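Local coordinates for protein putative nucleoside-diphosphate-sugar epimerase (Staphylococcus aureus subsp. aureus, PDB 3E48) that is of unknown function but probably binds NAD(P)H through a Rossmann fold and may act as a nucleoside-diphosphate-sugar epimerase, at residues K81-V86 / S118-Y123; F71-I76 / I101-Y106. All blocks are in the same frame, centred on the assembly; numbering follows the deposited sequence.

Interaction 1: residues K81-V86 / S118-Y123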
ATOM      1  N   LYS B  81      11.702   2.010  -6.524  1.00  9.54           N
ATOM      2  CA  LYS B  81      12.385   3.156  -7.102  1.00 10.95           C
ATOM      3  C   LYS B  81      11.540   4.424  -7.096  1.00 10.60           C
ATOM      4  O   LYS B  81      12.084   5.528  -7.095  1.00 10.34           O
ATOM      5  CB  LYS B  81      12.833   2.839  -8.529  1.00 13.07           C
ATOM      6  CG  LYS B  81      14.039   1.908  -8.601  1.00 24.79           C
ATOM      7  CD  LYS B  81      14.498   1.694 -10.042  1.00 29.57           C
ATOM      8  CE  LYS B  81      14.751   3.020 -10.754  1.00 32.24           C
ATOM      9  NZ  LYS B  81      15.774   3.859 -10.067  1.00 39.13           N
ATOM     10  N   ARG B  82      10.217   4.280  -7.075  1.00  7.96           N
ATOM     11  CA  ARG B  82       9.354   5.456  -7.082  1.00  7.85           C
ATOM     12  C   ARG B  82       9.039   5.982  -5.673  1.00  9.66           C
ATOM     13  O   ARG B  82       8.806   7.173  -5.498  1.00  8.70           O
ATOM     14  CB  ARG B  82       8.051   5.160  -7.839  1.00  9.58           C
ATOM     15  CG  ARG B  82       7.258   6.418  -8.181  1.00  8.06           C
ATOM     16  CD  ARG B  82       5.882   6.120  -8.756  1.00  7.03           C
ATOM     17  NE  ARG B  82       5.919   5.415 -10.035  1.00  6.25           N
ATOM     18  CZ  ARG B  82       4.835   5.110 -10.745  1.00  9.93           C
ATOM     19  NH1 ARG B  82       3.636   5.454 -10.297  1.00 12.41           N
ATOM     20  NH2 ARG B  82       4.943   4.456 -11.900  1.00 10.72           N
ATOM     21  N   ILE B  83       9.045   5.101  -4.677  1.00  9.52           N
ATOM     22  CA  ILE B  83       8.767   5.475  -3.288  1.00 10.46           C
ATOM     23  C   ILE B  83       9.371   6.791  -2.784  1.00 10.41           C
ATOM     24  O   ILE B  83       8.689   7.579  -2.131  1.00  9.91           O
ATOM     25  CB  ILE B  83       9.228   4.354  -2.315  1.00 16.10           C
ATOM     26  CG1 ILE B  83       8.390   3.105  -2.543  1.00 19.63           C
ATOM     27  CG2 ILE B  83       9.110   4.822  -0.871  1.00 23.86           C
ATOM     28  CD1 ILE B  83       6.908   3.345  -2.416  1.00 13.88           C
ATOM     29  N   PRO B  84      10.661   7.039  -3.056  1.00  9.29           N
ATOM     30  CA  PRO B  84      11.286   8.284  -2.587  1.00  9.70           C
ATOM     31  C   PRO B  84      10.476   9.531  -2.947  1.00 10.47           C
ATOM     32  O   PRO B  84      10.518  10.547  -2.257  1.00  8.53           O
ATOM     33  CB  PRO B  84      12.653   8.249  -3.264  1.00 13.89           C
ATOM     34  CG  PRO B  84      12.964   6.767  -3.263  1.00 12.48           C
ATOM     35  CD  PRO B  84      11.651   6.181  -3.735  1.00  8.45           C
ATOM     36  N   GLU B  85       9.731   9.415  -4.035  1.00  7.03           N
ATOM     37  CA  GLU B  85       8.866  10.462  -4.552  1.00 17.84           C
ATOM     38  C   GLU B  85       7.904  10.984  -3.486  1.00 10.55           C
ATOM     39  O   GLU B  85       7.834  12.191  -3.208  1.00  6.93           O
ATOM     40  CB  GLU B  85       8.066   9.847  -5.677  1.00 26.07           C
ATOM     41  CG  GLU B  85       7.405  10.759  -6.609  1.00 30.13           C
ATOM     42  CD  GLU B  85       6.905   9.982  -7.787  1.00 14.24           C
ATOM     43  OE1 GLU B  85       5.749   9.503  -7.757  1.00  8.01           O
ATOM     44  OE2 GLU B  85       7.701   9.820  -8.725  1.00 11.16           O
ATOM     45  N   VAL B  86       7.153  10.056  -2.903  1.00 10.95           N
ATOM     46  CA  VAL B  86       6.169  10.399  -1.884  1.00  8.88           C
ATOM     47  C   VAL B  86       6.845  10.782  -0.579  1.00  5.63           C
ATOM     48  O   VAL B  86       6.336  11.618   0.157  1.00  7.13           O
ATOM     49  CB  VAL B  86       5.178   9.228  -1.632  1.00 16.24           C
ATOM     50  CG1 VAL B  86       5.911   8.018  -1.079  1.00 18.19           C
ATOM     51  CG2 VAL B  86       4.079   9.678  -0.678  1.00 15.50           C
ATOM     52  N   SER B 118       1.137  -1.337  -7.613  1.00  6.84           N
ATOM     53  CA  SER B 118       0.218  -1.270  -6.479  1.00  4.92           C
ATOM     54  C   SER B 118       0.939  -0.971  -5.152  1.00  4.49           C
ATOM     55  O   SER B 118       0.420  -0.224  -4.325  1.00  7.92           O
ATOM     56  CB  SER B 118      -0.623  -2.556  -6.360  1.00  3.07           C
ATOM     57  OG  SER B 118       0.147  -3.657  -5.945  1.00  8.81           O
ATOM     58  N   PRO B 119       2.148  -1.530  -4.938  1.00  5.01           N
ATOM     59  CA  PRO B 119       2.840  -1.245  -3.675  1.00  5.91           C
ATOM     60  C   PRO B 119       3.059   0.258  -3.479  1.00  7.45           C
ATOM     61  O   PRO B 119       2.896   0.782  -2.374  1.00  5.58           O
ATOM     62  CB  PRO B 119       4.160  -2.003  -3.821  1.00  8.15           C
ATOM     63  CG  PRO B 119       3.794  -3.155  -4.705  1.00  5.71           C
ATOM     64  CD  PRO B 119       2.926  -2.484  -5.752  1.00  4.03           C
ATOM     65  N   TYR B 120       3.429   0.946  -4.556  1.00  7.60           N
ATOM     66  CA  TYR B 120       3.660   2.386  -4.484  1.00  4.80           C
ATOM     67  C   TYR B 120       2.408   3.137  -4.062  1.00  3.47           C
ATOM     68  O   TYR B 120       2.461   3.985  -3.174  1.00  5.77           O
ATOM     69  CB  TYR B 120       4.129   2.937  -5.835  1.00  5.74           C
ATOM     70  CG  TYR B 120       4.123   4.454  -5.902  1.00  4.61           C
ATOM     71  CD1 TYR B 120       5.150   5.204  -5.324  1.00  6.70           C
ATOM     72  CD2 TYR B 120       3.073   5.142  -6.518  1.00  9.32           C
ATOM     73  CE1 TYR B 120       5.136   6.599  -5.359  1.00  6.20           C
ATOM     74  CE2 TYR B 120       3.048   6.539  -6.555  1.00  5.59           C
ATOM     75  CZ  TYR B 120       4.083   7.258  -5.975  1.00  4.53           C
ATOM     76  OH  TYR B 120       4.078   8.640  -6.017  1.00  8.99           O
ATOM     77  N   PHE B 121       1.281   2.828  -4.690  1.00  7.15           N
ATOM     78  CA  PHE B 121       0.046   3.529  -4.363  1.00  4.53           C
ATOM     79  C   PHE B 121      -0.476   3.186  -2.979  1.00  7.97           C
ATOM     80  O   PHE B 121      -1.024   4.046  -2.289  1.00  7.12           O
ATOM     81  CB  PHE B 121      -0.998   3.268  -5.447  1.00  6.76           C
ATOM     82  CG  PHE B 121      -0.665   3.936  -6.749  1.00  6.92           C
ATOM     83  CD1 PHE B 121      -0.695   5.326  -6.849  1.00  5.17           C
ATOM     84  CD2 PHE B 121      -0.262   3.191  -7.848  1.00  6.60           C
ATOM     85  CE1 PHE B 121      -0.322   5.970  -8.030  1.00  6.42           C
ATOM     86  CE2 PHE B 121       0.115   3.820  -9.039  1.00 10.24           C
ATOM     87  CZ  PHE B 121       0.085   5.215  -9.128  1.00 10.82           C
ATOM     88  N   GLY B 122      -0.305   1.937  -2.561  1.00  5.18           N
ATOM     89  CA  GLY B 122      -0.740   1.575  -1.227  1.00  6.15           C
ATOM     90  C   GLY B 122       0.113   2.327  -0.221  1.00  8.44           C
ATOM     91  O   GLY B 122      -0.387   2.844   0.775  1.00  6.42           O
ATOM     92  N   TYR B 123       1.415   2.387  -0.486  1.00  5.86           N
ATOM     93  CA  TYR B 123       2.352   3.072   0.390  1.00  3.95           C
ATOM     94  C   TYR B 123       2.075   4.569   0.471  1.00  5.67           C
ATOM     95  O   TYR B 123       2.092   5.150   1.558  1.00  6.04           O
ATOM     96  CB  TYR B 123       3.774   2.824  -0.110  1.00  6.87           C
ATOM     97  CG  TYR B 123       4.879   3.348   0.777  1.00  5.55           C
ATOM     98  CD1 TYR B 123       5.276   4.688   0.724  1.00  9.86           C
ATOM     99  CD2 TYR B 123       5.576   2.484   1.626  1.00  7.16           C
ATOM    100  CE1 TYR B 123       6.351   5.152   1.490  1.00  6.13           C
ATOM    101  CE2 TYR B 123       6.643   2.936   2.392  1.00  8.98           C
ATOM    102  CZ  TYR B 123       7.029   4.266   2.318  1.00  9.42           C
ATOM    103  OH  TYR B 123       8.109   4.687   3.057  1.00 10.31           O
TER
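Arg82 lays the aliphatic part of its side chain across one face of the Tyr120 ring, with CD 3.3 Å from the ring centroid and only 6° off the normal. This CH-pi contact joins two helical elements on one side of the central, mainly parallel sheet of a Rossmann fold of the NAD(P)H-binding family: the 79-82 and 84-96 helices, and the N-terminal turns of helix 118-131. CG of Arg82 is anti to its backbone N (chi1 -166°), which sends the chain over the ring before it bends at chi3. The guanidinium therefore also lies above Tyr120, CZ standing 4.9 Å from the ring centroid in a cation-pi arrangement, although its plane is turned 64° from that of the ring. Its NE is hydrogen-bonded to the carbonyl of Ile76, while NH1 reaches to 3.7 Å from CZ of Phe121.

Farther along, Ile83 divides its two branches. CD1 fits between the two tyrosines, touching CD1 of Tyr120 and sitting over a face of the Tyr123 ring; CG2 meets the same Tyr123 ring off-centre, 3.6 Å from CE1. Val86 approaches that ring from its edge through CG1. The Tyr123 hydroxyl is hydrogen-bonded to Glu87, and Tyr123 of the second subunit packs against Ile83, so this end of the contact adjoins the dimer interface. On the sheet side, Glu85 gives OE2 to a hydrogen bond with Ser74, and its carboxylate stands steeply to the Tyr120 ring, with OE1 2.6 Å from Tyr120 OH.

Interaction 2: residues F71-I76 / I101-Y106; sequences FIPSII and IIFIGY
The Phe71 and Phe103 rings rise side by side from neighbouring strands, pointing the same way, with their planes 25° apart. They are slid past one another and barely overlap, their centroids lying 5.6 Å apart, and the contact comes down to CD2 of Phe71, 3.5 Å from CE1 of Phe103. In both residues CG is anti to the backbone N (chi1 -171° and -170°), and this shared torsion keeps the two rings abreast. Pro73 supplies the next bump. Its CG rests 3.5 Å from CZ of Phe103, while its CD lies 3.0 Å from Ile104 O. The proline thus fills the angle between the Phe103 ring and the strand that carries it.

Beneath these side chains the backbones pair as parallel strands in the central sheet of the Rossmann fold, Phe71 standing opposite Phe103. Phe71 N donates to Ile102 O (2.9 Å), and Phe71 O accepts from Ile104 N (3.1 Å); together they bracket Phe103. After Phe71 the segment 71-76 leaves the strand as a loop. Ile104 sets CB and CG1 against the Phe71 carbonyl oxygen, each at 3.6 Å, and its CG1 has a looser apolar contact with CG1 of Ile72. The aromatic layer extends beyond the two strands: Tyr53 stacks on Phe71, Tyr137 meets Phe103 with its ring nearly parallel, and Ala124 of helix 118-131 packs on Phe103.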
ATOM      1  N   PHE B  71      -0.210  16.822  -6.453  1.00  6.34           N
ATOM      2  CA  PHE B  71       0.881  15.938  -6.851  1.00  7.36           C
ATOM      3  C   PHE B  71       0.505  14.865  -7.856  1.00  5.47           C
ATOM      4  O   PHE B  71      -0.406  14.076  -7.619  1.00  5.85           O
ATOM      5  CB  PHE B  71       1.448  15.255  -5.604  1.00  5.18           C
ATOM      6  CG  PHE B  71       2.713  14.485  -5.844  1.00  6.09           C
ATOM      7  CD1 PHE B  71       3.934  15.148  -5.909  1.00  9.08           C
ATOM      8  CD2 PHE B  71       2.688  13.101  -6.011  1.00  7.09           C
ATOM      9  CE1 PHE B  71       5.118  14.449  -6.137  1.00  9.21           C
ATOM     10  CE2 PHE B  71       3.870  12.387  -6.241  1.00  8.17           C
ATOM     11  CZ  PHE B  71       5.090  13.067  -6.303  1.00  8.06           C
ATOM     12  N   ILE B  72       1.220  14.845  -8.976  1.00  6.16           N
ATOM     13  CA  ILE B  72       1.011  13.841 -10.011  1.00  4.05           C
ATOM     14  C   ILE B  72       2.229  12.925  -9.973  1.00  6.02           C
ATOM     15  O   ILE B  72       3.345  13.355 -10.263  1.00  7.97           O
ATOM     16  CB  ILE B  72       0.909  14.484 -11.407  1.00  7.13           C
ATOM     17  CG1 ILE B  72      -0.298  15.424 -11.443  1.00  6.23           C
ATOM     18  CG2 ILE B  72       0.790  13.401 -12.482  1.00  9.35           C
ATOM     19  CD1 ILE B  72      -0.461  16.166 -12.750  1.00 10.17           C
ATOM     20  N   PRO B  73       2.033  11.653  -9.594  1.00  6.75           N
ATOM     21  CA  PRO B  73       3.150  10.703  -9.531  1.00  9.71           C
ATOM     22  C   PRO B  73       3.873  10.547 -10.868  1.00  6.70           C
ATOM     23  O   PRO B  73       3.285  10.765 -11.928  1.00  9.43           O
ATOM     24  CB  PRO B  73       2.474   9.402  -9.103  1.00  6.01           C
ATOM     25  CG  PRO B  73       1.347   9.873  -8.245  1.00  7.85           C
ATOM     26  CD  PRO B  73       0.804  11.057  -9.044  1.00  6.99           C
ATOM     27  N   SER B  74       5.147  10.170 -10.809  1.00  8.06           N
ATOM     28  CA  SER B  74       5.946   9.958 -12.013  1.00  8.72           C
ATOM     29  C   SER B  74       5.645   8.559 -12.546  1.00  6.22           C
ATOM     30  O   SER B  74       4.810   7.849 -11.985  1.00 10.30           O
ATOM     31  CB  SER B  74       7.439  10.057 -11.693  1.00 13.23           C
ATOM     32  OG  SER B  74       7.872   8.953 -10.904  1.00  9.55           O
ATOM     33  N   ILE B  75       6.323   8.164 -13.623  1.00 10.30           N
ATOM     34  CA  ILE B  75       6.119   6.834 -14.195  1.00 12.17           C
ATOM     35  C   ILE B  75       7.281   5.900 -13.878  1.00 11.29           C
ATOM     36  O   ILE B  75       7.382   4.819 -14.446  1.00 14.47           O
ATOM     37  CB  ILE B  75       5.928   6.885 -15.737  1.00 16.80           C
ATOM     38  CG1 ILE B  75       6.944   7.832 -16.374  1.00 28.54           C
ATOM     39  CG2 ILE B  75       4.509   7.315 -16.069  1.00 28.81           C
ATOM     40  CD1 ILE B  75       8.354   7.290 -16.436  1.00 33.61           C
ATOM     41  N   ILE B  76       8.155   6.322 -12.969  1.00 11.75           N
ATOM     42  CA  ILE B  76       9.307   5.514 -12.580  1.00 15.09           C
ATOM     43  C   ILE B  76       8.862   4.160 -12.030  1.00 16.40           C
ATOM     44  O   ILE B  76       7.864   4.072 -11.314  1.00 12.93           O
ATOM     45  CB  ILE B  76      10.146   6.229 -11.496  1.00 14.08           C
ATOM     46  CG1 ILE B  76      10.736   7.531 -12.058  1.00 19.94           C
ATOM     47  CG2 ILE B  76      11.242   5.305 -10.980  1.00 20.53           C
ATOM     48  CD1 ILE B  76      11.644   7.342 -13.258  1.00 18.45           C
ATOM     49  N   ILE B 101      -2.470  18.640   0.618  1.00  4.42           N
ATOM     50  CA  ILE B 101      -1.939  17.909  -0.522  1.00  4.31           C
ATOM     51  C   ILE B 101      -3.067  17.167  -1.229  1.00  5.55           C
ATOM     52  O   ILE B 101      -3.841  16.457  -0.594  1.00  6.16           O
ATOM     53  CB  ILE B 101      -0.883  16.855  -0.094  1.00  7.75           C
ATOM     54  CG1 ILE B 101       0.379  17.549   0.431  1.00  9.19           C
ATOM     55  CG2 ILE B 101      -0.547  15.949  -1.281  1.00  8.02           C
ATOM     56  CD1 ILE B 101       1.376  16.599   1.093  1.00  9.80           C
ATOM     57  N   ILE B 102      -3.176  17.363  -2.538  1.00  7.21           N
ATOM     58  CA  ILE B 102      -4.169  16.652  -3.329  1.00  6.35           C
ATOM     59  C   ILE B 102      -3.307  15.657  -4.099  1.00  6.39           C
ATOM     60  O   ILE B 102      -2.497  16.051  -4.937  1.00  7.76           O
ATOM     61  CB  ILE B 102      -4.915  17.594  -4.302  1.00  6.85           C
ATOM     62  CG1 ILE B 102      -5.690  18.648  -3.501  1.00  7.98           C
ATOM     63  CG2 ILE B 102      -5.866  16.783  -5.187  1.00  9.70           C
ATOM     64  CD1 ILE B 102      -6.403  19.703  -4.346  1.00  7.18           C
ATOM     65  N   PHE B 103      -3.459  14.373  -3.790  1.00  5.48           N
ATOM     66  CA  PHE B 103      -2.654  13.330  -4.423  1.00  5.83           C
ATOM     67  C   PHE B 103      -3.439  12.587  -5.493  1.00  5.87           C
ATOM     68  O   PHE B 103      -4.522  12.075  -5.229  1.00  6.54           O
ATOM     69  CB  PHE B 103      -2.167  12.340  -3.359  1.00  5.35           C
ATOM     70  CG  PHE B 103      -1.144  11.358  -3.857  1.00  6.35           C
ATOM     71  CD1 PHE B 103       0.211  11.576  -3.642  1.00  7.87           C
ATOM     72  CD2 PHE B 103      -1.536  10.214  -4.538  1.00  5.80           C
ATOM     73  CE1 PHE B 103       1.171  10.663  -4.098  1.00  7.47           C
ATOM     74  CE2 PHE B 103      -0.584   9.290  -5.002  1.00  8.12           C
ATOM     75  CZ  PHE B 103       0.769   9.520  -4.779  1.00  3.72           C
ATOM     76  N   ILE B 104      -2.889  12.537  -6.704  1.00  4.02           N
ATOM     77  CA  ILE B 104      -3.548  11.854  -7.816  1.00  8.55           C
ATOM     78  C   ILE B 104      -3.026  10.422  -7.951  1.00  8.98           C
ATOM     79  O   ILE B 104      -1.983  10.195  -8.562  1.00  8.85           O
ATOM     80  CB  ILE B 104      -3.296  12.587  -9.147  1.00  8.38           C
ATOM     81  CG1 ILE B 104      -3.692  14.064  -9.016  1.00 11.98           C
ATOM     82  CG2 ILE B 104      -4.079  11.904 -10.267  1.00 12.65           C
ATOM     83  CD1 ILE B 104      -5.141  14.294  -8.661  1.00 18.55           C
ATOM     84  N   GLY B 105      -3.763   9.465  -7.395  1.00  6.20           N
ATOM     85  CA  GLY B 105      -3.344   8.077  -7.456  1.00  7.93           C
ATOM     86  C   GLY B 105      -4.129   7.227  -8.435  1.00 10.29           C
ATOM     87  O   GLY B 105      -5.196   7.624  -8.898  1.00 13.44           O
ATOM     88  N   TYR B 106      -3.595   6.049  -8.743  1.00 11.87           N
ATOM     89  CA  TYR B 106      -4.226   5.115  -9.676  1.00  9.28           C
ATOM     90  C   TYR B 106      -5.100   4.122  -8.907  1.00  9.14           C
ATOM     91  O   TYR B 106      -4.749   3.721  -7.799  1.00  9.77           O
ATOM     92  CB  TYR B 106      -3.134   4.382 -10.456  1.00  9.09           C
ATOM     93  CG  TYR B 106      -3.624   3.574 -11.633  1.00  6.98           C
ATOM     94  CD1 TYR B 106      -4.528   4.116 -12.550  1.00  9.11           C
ATOM     95  CD2 TYR B 106      -3.149   2.283 -11.859  1.00 10.74           C
ATOM     96  CE1 TYR B 106      -4.947   3.395 -13.663  1.00 11.67           C
ATOM     97  CE2 TYR B 106      -3.559   1.553 -12.971  1.00 10.85           C
ATOM     98  CZ  TYR B 106      -4.459   2.117 -13.869  1.00  9.67           C
ATOM     99  OH  TYR B 106      -4.865   1.403 -14.970  1.00 16.80           O
TER

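How the interactions relate
The two contacts lie with their centres about 10 Å apart in one Rossmann fold, interaction 2 at the end of strand 68-71, in the mainly parallel sheet, and in the loop after it, interaction 1 in the helical layer packed on that sheet. Their segments alternate along the chain: 71-76, 81-86, 101-106, 118-123. Strand 68-71 crosses to strand 100-106 through helices 79-82 and 84-96, a beta-alpha-beta connection, and helix 118-131 follows that second strand. The layers meet directly: Glu85 CG packs against Phe71 CZ, and Tyr120 of interaction 1 touches Phe71, Pro73 and Phe103 of interaction 2, so helical layer and sheet share it. Polar ties also join the loop to helices 79-82 and 84-96.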